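Local coordinates for protein suppressor of fused homolog (Drosophila melanogaster, PDB 6LPH) that binds the kinase Fused and probably sequesters transcription factors by recognising their nuclear localisation sequences, at residues His73-Gly78 against Glu103-Leu108; Gln137-Tyr142 against Ile156-Ser161; Leu173-Asp178 against Asp192-Val197. All coordinates share one frame; numbering follows the deposited sequence.

Overall arrangement
From the N terminus of this N-terminal part of the protein, the chain first meets itself at contact 1, where 73-78 pairs with 103-108 across a long connection that is mostly loop. Helix 131-146 follows, and contact 2 closes the next excursion, laying the loop 156-161 beside the helix at 137-142. Contact 3 then zips up the hairpin of strands 172-186 and 189-199. The three follow in series; none encloses or crosses another. Strands 97-109 and 189-199 lie parallel as neighbours, so contacts 1 and 3 belong to one mixed sheet, linked by Thr105 to Asp178 and Arg107 to Gln195. Ile139 packs on Leu104, Leu173 and Ile196, seating the helix of contact 2 against that sheet.

Contact 1 of 3, residues His73-Gly78 against Glu103-Leu108; sequences HYISFG and ELTFRL
Strands 71-77 and 97-109 are antiparallel neighbours in the central mixed sheet, and residues His73-Gly78 and Glu103-Leu108 run along their seam to the end of the first strand. The hydrogen-bonded pair Tyr74 and Phe106 exchanges two backbone bonds, of which Tyr74 N to Phe106 O (2.9 Å) is nearly straight. Ser76 N continues the ladder to Leu104 O, but the return bond is taken over by a side chain: Leu104 N donates to Ser76 OG at 2.9 Å. That hydroxyl sits between its own backbone N and carbonyl carbon (chi1 76°), and donates a hydrogen bond to Glu103 OE1, 2.7 Å away on the anti side of the carboxylate. The other oxygen, Glu103 OE2, takes Gly78 N on its syn side at 2.8 Å, so the glutamate grips the chain where the strand ends; Leu79 N and Ser80 OG add further bonds to it. At the other end, the guanidinium of Arg107 lies flat on the His73 ring, centres 3.6 Å apart and planes 25° apart, while Ile75 CD1 covers the opposite ring face. Both ring nitrogens are bonded: His73 ND1 to Tyr29 OH and His73 NE2 to the carboxylate of Asp178. Arg107 is anchored by Gln195, Gln180, His71 and that same carboxylate, which probably eases the closeness of the two basic groups. On the other side of the sheet, Tyr74 CD1 lies alongside Phe106 CD2 at 4.0 Å, and Tyr74 CE1 meets Leu108 CB; the phenol bonds to Pro129 O. Strand 54-60 borders 71-77 and strand 189-199 borders 97-109, while helix 16-28 packs on Phe77, on the same side as Ile75.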
loop_
_atom_site.group_PDB
_atom_site.type_symbol
_atom_site.label_atom_id
_atom_site.label_comp_id
_atom_site.label_asym_id
_atom_site.label_seq_id
_atom_site.Cartn_x
_atom_site.Cartn_y
_atom_site.Cartn_z
ATOM N N HIS A 73 1.732 -2.093 7.814
ATOM C CA HIS A 73 0.525 -1.687 7.030
ATOM C C HIS A 73 0.698 -0.226 6.612
ATOM O O HIS A 73 0.892 0.663 7.478
ATOM C CB HIS A 73 -0.697 -1.874 7.899
ATOM C CG HIS A 73 -2.029 -1.645 7.211
ATOM N ND1 HIS A 73 -3.164 -1.430 7.924
ATOM C CD2 HIS A 73 -2.403 -1.618 5.866
ATOM C CE1 HIS A 73 -4.220 -1.280 7.090
ATOM N NE2 HIS A 73 -3.775 -1.413 5.829
ATOM N N TYR A 74 0.710 0.014 5.302
ATOM C CA TYR A 74 0.924 1.351 4.752
ATOM C C TYR A 74 -0.384 1.909 4.204
ATOM O O TYR A 74 -1.112 1.172 3.546
ATOM C CB TYR A 74 1.903 1.261 3.588
ATOM C CG TYR A 74 3.248 0.732 4.067
ATOM C CD1 TYR A 74 3.467 -0.636 4.220
ATOM C CD2 TYR A 74 4.260 1.611 4.426
ATOM C CE1 TYR A 74 4.740 -1.126 4.656
ATOM C CE2 TYR A 74 5.542 1.132 4.849
ATOM C CZ TYR A 74 5.738 -0.247 4.984
ATOM O OH TYR A 74 6.944 -0.747 5.438
ATOM N N ILE A 75 -0.670 3.190 4.470
ATOM C CA ILE A 75 -1.932 3.841 3.945
ATOM C C ILE A 75 -1.605 5.208 3.347
ATOM O O ILE A 75 -0.970 6.030 4.016
ATOM C CB ILE A 75 -3.049 3.959 5.003
ATOM C CG1 ILE A 75 -3.347 2.602 5.639
ATOM C CG2 ILE A 75 -4.353 4.527 4.359
ATOM C CD1 ILE A 75 -2.659 2.399 6.963
ATOM N N SER A 76 -2.002 5.443 2.083
ATOM C CA SER A 76 -1.682 6.706 1.387
ATOM C C SER A 76 -2.733 7.769 1.629
ATOM O O SER A 76 -3.907 7.457 1.929
ATOM C CB SER A 76 -1.593 6.485 -0.144
ATOM O OG SER A 76 -2.910 6.364 -0.737
ATOM N N PHE A 77 -2.321 9.028 1.467
ATOM C CA PHE A 77 -3.249 10.168 1.518
ATOM C C PHE A 77 -2.897 11.057 0.351
ATOM O O PHE A 77 -1.775 11.615 0.307
ATOM C CB PHE A 77 -3.047 11.000 2.784
ATOM C CG PHE A 77 -3.285 10.253 4.069
ATOM C CD1 PHE A 77 -2.306 9.397 4.592
ATOM C CD2 PHE A 77 -4.451 10.466 4.806
ATOM C CE1 PHE A 77 -2.507 8.728 5.796
ATOM C CE2 PHE A 77 -4.640 9.807 6.020
ATOM C CZ PHE A 77 -3.670 8.933 6.515
ATOM N N GLY A 78 -3.846 11.213 -0.572
ATOM C CA GLY A 78 -3.679 12.113 -1.701
ATOM C C GLY A 78 -4.425 11.734 -2.963
ATOM O O GLY A 78 -4.688 12.612 -3.773
ATOM N N GLU A 103 -7.834 5.289 -1.812
ATOM C CA GLU A 103 -6.434 5.421 -1.416
ATOM C C GLU A 103 -5.803 4.052 -1.511
ATOM O O GLU A 103 -6.504 3.032 -1.531
ATOM C CB GLU A 103 -6.241 6.006 0.010
ATOM C CG GLU A 103 -6.740 7.470 0.165
ATOM C CD GLU A 103 -5.868 8.525 -0.506
ATOM O OE1 GLU A 103 -4.781 8.211 -1.105
ATOM O OE2 GLU A 103 -6.256 9.714 -0.391
ATOM N N LEU A 104 -4.465 4.047 -1.580
ATOM C CA LEU A 104 -3.713 2.820 -1.650
ATOM C C LEU A 104 -3.331 2.310 -0.257
ATOM O O LEU A 104 -2.948 3.110 0.624
ATOM C CB LEU A 104 -2.411 3.064 -2.410
ATOM C CG LEU A 104 -2.612 3.480 -3.886
ATOM C CD1 LEU A 104 -1.291 3.915 -4.506
ATOM C CD2 LEU A 104 -3.235 2.335 -4.692
ATOM N N THR A 105 -3.437 0.993 -0.059
ATOM C CA THR A 105 -2.828 0.358 1.106
ATOM C C THR A 105 -1.865 -0.777 0.698
ATOM O O THR A 105 -1.889 -1.251 -0.451
ATOM C CB THR A 105 -3.848 -0.133 2.154
ATOM O OG1 THR A 105 -4.419 -1.366 1.730
ATOM C CG2 THR A 105 -5.007 0.911 2.378
ATOM N N PHE A 106 -1.020 -1.200 1.630
ATOM C CA PHE A 106 -0.083 -2.282 1.321
ATOM C C PHE A 106 0.246 -2.983 2.641
ATOM O O PHE A 106 0.351 -2.326 3.684
ATOM C CB PHE A 106 1.147 -1.688 0.649
ATOM C CG PHE A 106 2.235 -2.699 0.280
ATOM C CD1 PHE A 106 1.967 -3.774 -0.590
ATOM C CD2 PHE A 106 3.533 -2.525 0.742
ATOM C CE1 PHE A 106 2.958 -4.670 -0.977
ATOM C CE2 PHE A 106 4.566 -3.420 0.340
ATOM C CZ PHE A 106 4.266 -4.499 -0.501
ATOM N N ARG A 107 0.296 -4.312 2.608
ATOM C CA ARG A 107 0.652 -5.092 3.809
ATOM C C ARG A 107 1.935 -5.847 3.547
ATOM O O ARG A 107 2.028 -6.683 2.625
ATOM C CB ARG A 107 -0.457 -6.032 4.222
ATOM C CG ARG A 107 -1.737 -5.255 4.640
ATOM C CD ARG A 107 -2.841 -6.187 5.076
ATOM N NE ARG A 107 -4.085 -5.444 5.325
ATOM C CZ ARG A 107 -4.377 -4.831 6.478
ATOM N NH1 ARG A 107 -3.523 -4.909 7.529
ATOM N NH2 ARG A 107 -5.544 -4.184 6.619
ATOM N N LEU A 108 2.930 -5.560 4.355
ATOM C CA LEU A 108 4.267 -6.113 4.084
ATOM C C LEU A 108 4.776 -7.019 5.223
ATOM O O LEU A 108 4.964 -6.564 6.353
ATOM C CB LEU A 108 5.229 -4.974 3.789
ATOM C CG LEU A 108 6.725 -5.380 3.703
ATOM C CD1 LEU A 108 6.973 -6.293 2.513
ATOM C CD2 LEU A 108 7.599 -4.122 3.627
#

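Contact 2 of 3, residues Gln137-Tyr142 against Ile156-Ser161; sequences QAIGRY and IPWRKS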
loop_
_atom_site.group_PDB
_atom_site.type_symbol
_atom_site.label_atom_id
_atom_site.label_comp_id
_atom_site.label_asym_id
_atom_site.label_seq_id
_atom_site.Cartn_x
_atom_site.Cartn_y
_atom_site.Cartn_z
ATOM N N GLN A 137 3.924 6.058 -4.089
ATOM C CA GLN A 137 4.021 7.311 -4.864
ATOM C C GLN A 137 4.000 7.019 -6.359
ATOM O O GLN A 137 3.303 7.708 -7.113
ATOM C CB GLN A 137 5.256 8.140 -4.535
ATOM C CG GLN A 137 5.317 8.705 -3.142
ATOM C CD GLN A 137 4.389 9.897 -2.921
ATOM O OE1 GLN A 137 3.597 10.281 -3.808
ATOM N NE2 GLN A 137 4.485 10.497 -1.719
ATOM N N ALA A 138 4.740 5.987 -6.766
ATOM C CA ALA A 138 4.879 5.629 -8.174
ATOM C C ALA A 138 3.532 5.105 -8.714
ATOM O O ALA A 138 3.140 5.426 -9.845
ATOM C CB ALA A 138 5.988 4.590 -8.373
ATOM N N ILE A 139 2.826 4.304 -7.917
ATOM C CA ILE A 139 1.498 3.844 -8.343
ATOM C C ILE A 139 0.534 5.037 -8.406
ATOM O O ILE A 139 -0.239 5.175 -9.366
ATOM C CB ILE A 139 0.933 2.688 -7.470
ATOM C CG1 ILE A 139 1.823 1.435 -7.592
ATOM C CG2 ILE A 139 -0.551 2.394 -7.829
ATOM C CD1 ILE A 139 1.623 0.458 -6.438
ATOM N N GLY A 140 0.605 5.903 -7.399
ATOM C CA GLY A 140 -0.106 7.175 -7.427
ATOM C C GLY A 140 0.125 7.987 -8.698
ATOM O O GLY A 140 -0.835 8.473 -9.298
ATOM N N ARG A 141 1.381 8.124 -9.126
ATOM C CA ARG A 141 1.691 8.872 -10.365
ATOM C C ARG A 141 1.075 8.201 -11.575
ATOM O O ARG A 141 0.537 8.864 -12.450
ATOM C CB ARG A 141 3.206 9.014 -10.605
ATOM C CG ARG A 141 3.827 10.263 -10.005
ATOM C CD ARG A 141 5.307 10.400 -10.378
ATOM N NE ARG A 141 6.095 9.291 -9.825
ATOM C CZ ARG A 141 6.617 9.274 -8.600
ATOM N NH1 ARG A 141 6.462 10.318 -7.804
ATOM N NH2 ARG A 141 7.292 8.218 -8.163
ATOM N N TYR A 142 1.144 6.875 -11.602
ATOM C CA TYR A 142 0.620 6.096 -12.701
ATOM C C TYR A 142 -0.898 6.401 -12.835
ATOM O O TYR A 142 -1.384 6.741 -13.927
ATOM C CB TYR A 142 0.901 4.607 -12.425
ATOM C CG TYR A 142 0.190 3.659 -13.353
ATOM C CD1 TYR A 142 0.387 3.735 -14.738
ATOM C CD2 TYR A 142 -0.672 2.686 -12.862
ATOM C CE1 TYR A 142 -0.250 2.857 -15.599
ATOM C CE2 TYR A 142 -1.320 1.793 -13.725
ATOM C CZ TYR A 142 -1.104 1.897 -15.084
ATOM O OH TYR A 142 -1.731 1.039 -15.951
ATOM N N ILE A 156 -1.914 -4.760 -11.998
ATOM C CA ILE A 156 -1.037 -3.737 -12.511
ATOM C C ILE A 156 0.238 -4.447 -12.986
ATOM O O ILE A 156 0.997 -4.971 -12.151
ATOM C CB ILE A 156 -0.684 -2.659 -11.461
ATOM C CG1 ILE A 156 -1.962 -2.063 -10.838
ATOM C CG2 ILE A 156 0.223 -1.606 -12.113
ATOM C CD1 ILE A 156 -1.751 -1.145 -9.635
ATOM N N PRO A 157 0.468 -4.474 -14.313
ATOM C CA PRO A 157 1.660 -5.160 -14.830
ATOM C C PRO A 157 2.876 -4.257 -14.670
ATOM O O PRO A 157 3.376 -3.683 -15.650
ATOM C CB PRO A 157 1.332 -5.410 -16.303
ATOM C CG PRO A 157 0.319 -4.378 -16.672
ATOM C CD PRO A 157 -0.400 -3.962 -15.398
ATOM N N TRP A 158 3.313 -4.151 -13.411
ATOM C CA TRP A 158 4.424 -3.300 -12.967
ATOM C C TRP A 158 5.740 -3.681 -13.579
ATOM O O TRP A 158 6.572 -2.818 -13.907
ATOM C CB TRP A 158 4.525 -3.406 -11.451
ATOM C CG TRP A 158 5.160 -2.209 -10.796
ATOM C CD1 TRP A 158 6.290 -2.191 -9.987
ATOM C CD2 TRP A 158 4.703 -0.821 -10.841
ATOM N NE1 TRP A 158 6.549 -0.927 -9.530
ATOM C CE2 TRP A 158 5.654 -0.050 -10.015
ATOM C CE3 TRP A 158 3.639 -0.151 -11.456
ATOM C CZ2 TRP A 158 5.533 1.332 -9.836
ATOM C CZ3 TRP A 158 3.529 1.243 -11.264
ATOM C CH2 TRP A 158 4.445 1.960 -10.474
ATOM N N ARG A 159 5.936 -4.985 -13.737
ATOM C CA ARG A 159 7.147 -5.552 -14.370
ATOM C C ARG A 159 8.472 -5.159 -13.728
ATOM O O ARG A 159 9.447 -4.937 -14.434
ATOM C CB ARG A 159 7.212 -5.236 -15.893
ATOM C CG ARG A 159 5.996 -5.697 -16.683
ATOM C CD ARG A 159 5.806 -7.198 -16.583
ATOM N NE ARG A 159 4.773 -7.641 -17.497
ATOM C CZ ARG A 159 4.302 -8.882 -17.575
ATOM N NH1 ARG A 159 4.737 -9.838 -16.746
ATOM N NH2 ARG A 159 3.343 -9.148 -18.453
ATOM N N LYS A 160 8.506 -5.025 -12.405
ATOM C CA LYS A 160 9.773 -4.840 -11.685
ATOM C C LYS A 160 9.566 -5.059 -10.197
ATOM O O LYS A 160 8.465 -4.829 -9.666
ATOM C CB LYS A 160 10.422 -3.481 -11.969
ATOM C CG LYS A 160 9.514 -2.307 -11.735
ATOM C CD LYS A 160 9.877 -1.074 -12.569
ATOM C CE LYS A 160 8.880 0.054 -12.280
ATOM N NZ LYS A 160 7.530 -0.105 -12.949
ATOM N N SER A 161 10.602 -5.547 -9.528
ATOM C CA SER A 161 10.489 -5.860 -8.117
ATOM C C SER A 161 9.963 -4.653 -7.378
ATOM O O SER A 161 10.390 -3.517 -7.608
ATOM C CB SER A 161 11.847 -6.304 -7.515
ATOM O OG SER A 161 12.804 -5.281 -7.668
#
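The indole of Trp158 is sandwiched between Ile139 and Lys160. Ile139 CG1 lies over one face, 4.2 Å from the centroid of the six-membered ring and 22° off its normal, a CH-pi contact. Lys160 NZ stands above the opposite face, 3.4 Å from the ring plane and over its centre, held there by a hydrogen bond to Trp158 O (3.0 Å). At the rim, Ala138 CB meets Trp158 CZ2 in the ring plane at 3.6 Å, and Tyr142 CB approaches Trp158 CZ3 more loosely. The indole reaches the helix because CG is anti to the backbone N (chi1 -155°), which throws the six-membered ring across the gap from a backbone some way off. The loop carrying it leaves strand 155-156 through an inverse gamma turn centred on Pro157; Ile156 bonds through its backbone to Leu173 in strand 172-186, and Lys160 to Gln171 just before it. One side of helix 131-146 is packed against edge strand 155-156 and the loop that follows it. Beside the indole, Ile156 serves two helix residues with separate branches. Its CD1 end touches Ile139 CG2, the two side chains crossing at a slant, whereas Ile156 CG2 meets Tyr142 CE2 at 4.1 Å as tyrosine and isoleucine run past each other in opposite directions. Around the helix from these, Gln137 bonds to Leu52 N and packs on an apolar side chain of the bound peptide.

Contact 3 of 3, residues Leu173-Asp178 against Asp192-Val197; sequences LLVAQD and DFCQIV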
loop_
_atom_site.group_PDB
_atom_site.type_symbol
_atom_site.label_atom_id
_atom_site.label_comp_id
_atom_site.label_asym_id
_atom_site.label_seq_id
_atom_site.Cartn_x
_atom_site.Cartn_y
_atom_site.Cartn_z
ATOM N N LEU A 173 1.409 -6.537 -9.482
ATOM C CA LEU A 173 0.486 -6.220 -8.412
ATOM C C LEU A 173 -0.894 -6.649 -8.767
ATOM O O LEU A 173 -1.279 -6.557 -9.927
ATOM C CB LEU A 173 0.420 -4.692 -8.185
ATOM C CG LEU A 173 1.807 -4.115 -7.877
ATOM C CD1 LEU A 173 1.829 -2.621 -8.106
ATOM C CD2 LEU A 173 2.201 -4.515 -6.454
ATOM N N LEU A 174 -1.650 -7.114 -7.774
ATOM C CA LEU A 174 -3.129 -7.208 -7.915
ATOM C C LEU A 174 -3.709 -6.258 -6.926
ATOM O O LEU A 174 -3.013 -5.864 -5.996
ATOM C CB LEU A 174 -3.695 -8.625 -7.652
ATOM C CG LEU A 174 -3.114 -9.746 -8.517
ATOM C CD1 LEU A 174 -3.790 -11.109 -8.246
ATOM C CD2 LEU A 174 -3.241 -9.336 -9.981
ATOM N N VAL A 175 -4.993 -5.907 -7.122
ATOM C CA VAL A 175 -5.704 -4.959 -6.262
ATOM C C VAL A 175 -6.866 -5.648 -5.542
ATOM O O VAL A 175 -7.737 -6.250 -6.167
ATOM C CB VAL A 175 -6.231 -3.734 -7.048
ATOM C CG1 VAL A 175 -6.937 -2.737 -6.111
ATOM C CG2 VAL A 175 -5.083 -3.052 -7.787
ATOM N N ALA A 176 -6.835 -5.586 -4.212
ATOM C CA ALA A 176 -7.873 -6.184 -3.375
ATOM C C ALA A 176 -8.490 -5.109 -2.503
ATOM O O ALA A 176 -7.922 -4.013 -2.364
ATOM C CB ALA A 176 -7.281 -7.306 -2.505
ATOM N N GLN A 177 -9.665 -5.400 -1.938
ATOM C CA GLN A 177 -10.240 -4.495 -0.965
ATOM C C GLN A 177 -9.465 -4.712 0.335
ATOM O O GLN A 177 -9.259 -5.848 0.735
ATOM C CB GLN A 177 -11.718 -4.777 -0.732
ATOM C CG GLN A 177 -12.293 -3.752 0.241
ATOM C CD GLN A 177 -13.751 -3.977 0.503
ATOM O OE1 GLN A 177 -14.286 -5.060 0.268
ATOM N NE2 GLN A 177 -14.405 -2.959 0.989
ATOM N N ASP A 178 -9.011 -3.635 0.960
ATOM C CA ASP A 178 -8.383 -3.725 2.282
ATOM C C ASP A 178 -9.363 -4.348 3.304
ATOM O O ASP A 178 -10.417 -3.787 3.559
ATOM C CB ASP A 178 -7.872 -2.335 2.747
ATOM C CG ASP A 178 -7.033 -2.423 4.011
ATOM O OD1 ASP A 178 -5.840 -2.065 3.927
ATOM O OD2 ASP A 178 -7.549 -2.868 5.074
ATOM N N ASP A 192 -12.623 4.229 -1.289
ATOM C CA ASP A 192 -12.361 2.778 -1.180
ATOM C C ASP A 192 -10.900 2.629 -0.756
ATOM O O ASP A 192 -10.057 3.344 -1.269
ATOM C CB ASP A 192 -12.438 2.126 -2.576
ATOM C CG ASP A 192 -13.856 1.911 -3.064
ATOM O OD1 ASP A 192 -14.801 2.217 -2.314
ATOM O OD2 ASP A 192 -14.034 1.410 -4.208
ATOM N N PHE A 193 -10.570 1.683 0.117
ATOM C CA PHE A 193 -9.147 1.397 0.388
ATOM C C PHE A 193 -8.692 0.235 -0.484
ATOM O O PHE A 193 -9.109 -0.914 -0.280
ATOM C CB PHE A 193 -8.902 1.198 1.890
ATOM C CG PHE A 193 -9.093 2.477 2.680
ATOM C CD1 PHE A 193 -10.362 2.835 3.197
ATOM C CD2 PHE A 193 -8.046 3.358 2.834
ATOM C CE1 PHE A 193 -10.547 4.045 3.880
ATOM C CE2 PHE A 193 -8.226 4.572 3.501
ATOM C CZ PHE A 193 -9.466 4.919 4.029
ATOM N N CYS A 194 -7.876 0.554 -1.506
ATOM C CA CYS A 194 -7.436 -0.433 -2.481
ATOM C C CYS A 194 -6.091 -0.990 -2.041
ATOM O O CYS A 194 -5.054 -0.303 -2.112
ATOM C CB CYS A 194 -7.321 0.198 -3.874
ATOM S SG CYS A 194 -8.963 0.538 -4.537
ATOM N N GLN A 195 -6.108 -2.240 -1.589
ATOM C CA GLN A 195 -4.881 -2.854 -1.102
ATOM C C GLN A 195 -4.126 -3.506 -2.244
ATOM O O GLN A 195 -4.628 -4.403 -2.949
ATOM C CB GLN A 195 -5.159 -3.881 -0.010
ATOM C CG GLN A 195 -3.888 -4.469 0.606
ATOM C CD GLN A 195 -4.204 -5.452 1.700
ATOM O OE1 GLN A 195 -4.882 -5.118 2.683
ATOM N NE2 GLN A 195 -3.735 -6.680 1.537
ATOM N N ILE A 196 -2.893 -3.054 -2.401
ATOM C CA ILE A 196 -2.001 -3.584 -3.405
ATOM C C ILE A 196 -1.418 -4.899 -2.874
ATOM O O ILE A 196 -1.088 -5.003 -1.682
ATOM C CB ILE A 196 -0.968 -2.482 -3.753
ATOM C CG1 ILE A 196 -1.461 -1.647 -4.939
ATOM C CG2 ILE A 196 0.344 -3.020 -4.246
ATOM C CD1 ILE A 196 -2.927 -1.389 -4.998
ATOM N N VAL A 197 -1.330 -5.916 -3.740
ATOM C CA VAL A 197 -0.786 -7.252 -3.361
ATOM C C VAL A 197 0.280 -7.652 -4.370
ATOM O O VAL A 197 -0.012 -7.738 -5.551
ATOM C CB VAL A 197 -1.896 -8.340 -3.329
ATOM C CG1 VAL A 197 -1.357 -9.723 -2.908
ATOM C CG2 VAL A 197 -3.016 -7.927 -2.409
#
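Leu174 and Val197 bond to each other twice, Leu174 N to Val197 O and Val197 N to Leu174 O, each 2.8 Å long. Two residues on, Ala176 and Gln195 repeat the exchange, with Ala176 N to Gln195 O nearly straight at 175°. The last bond between the two segments is Asp178 N to Phe193 O (3.0 Å). Asp178 OD1 and Gln195 OE1 stand 3.4 Å apart, two acceptors that do not bond to each other; the carboxylate and amide planes are almost perpendicular. Each looks elsewhere: Asp178 OD1 takes Thr105 OG1 and His73 NE2, and Asp178 OD2 takes Arg107 NH2 and the backbone N of Gln180 and Leu181. Gln195 OE1 accepts from Arg107 NE, while Gln195 NE2 gives to Trp229 O, which together fix the rotation of the amide. The carboxylate is thus buried among donors, which would probably keep it ionised. On the side of the sheet with Val175 and Ile196, Val175 CG1 rests on Cys194 CB (3.7 Å) and Val175 CG2 on Ile196 CD1; helix 201-219 covers Leu174 and Ala176 on the other. This is the antiparallel ladder of a beta hairpin: the axes of 173-177 and 192-197 stand at 142°, well short of exactly antiparallel.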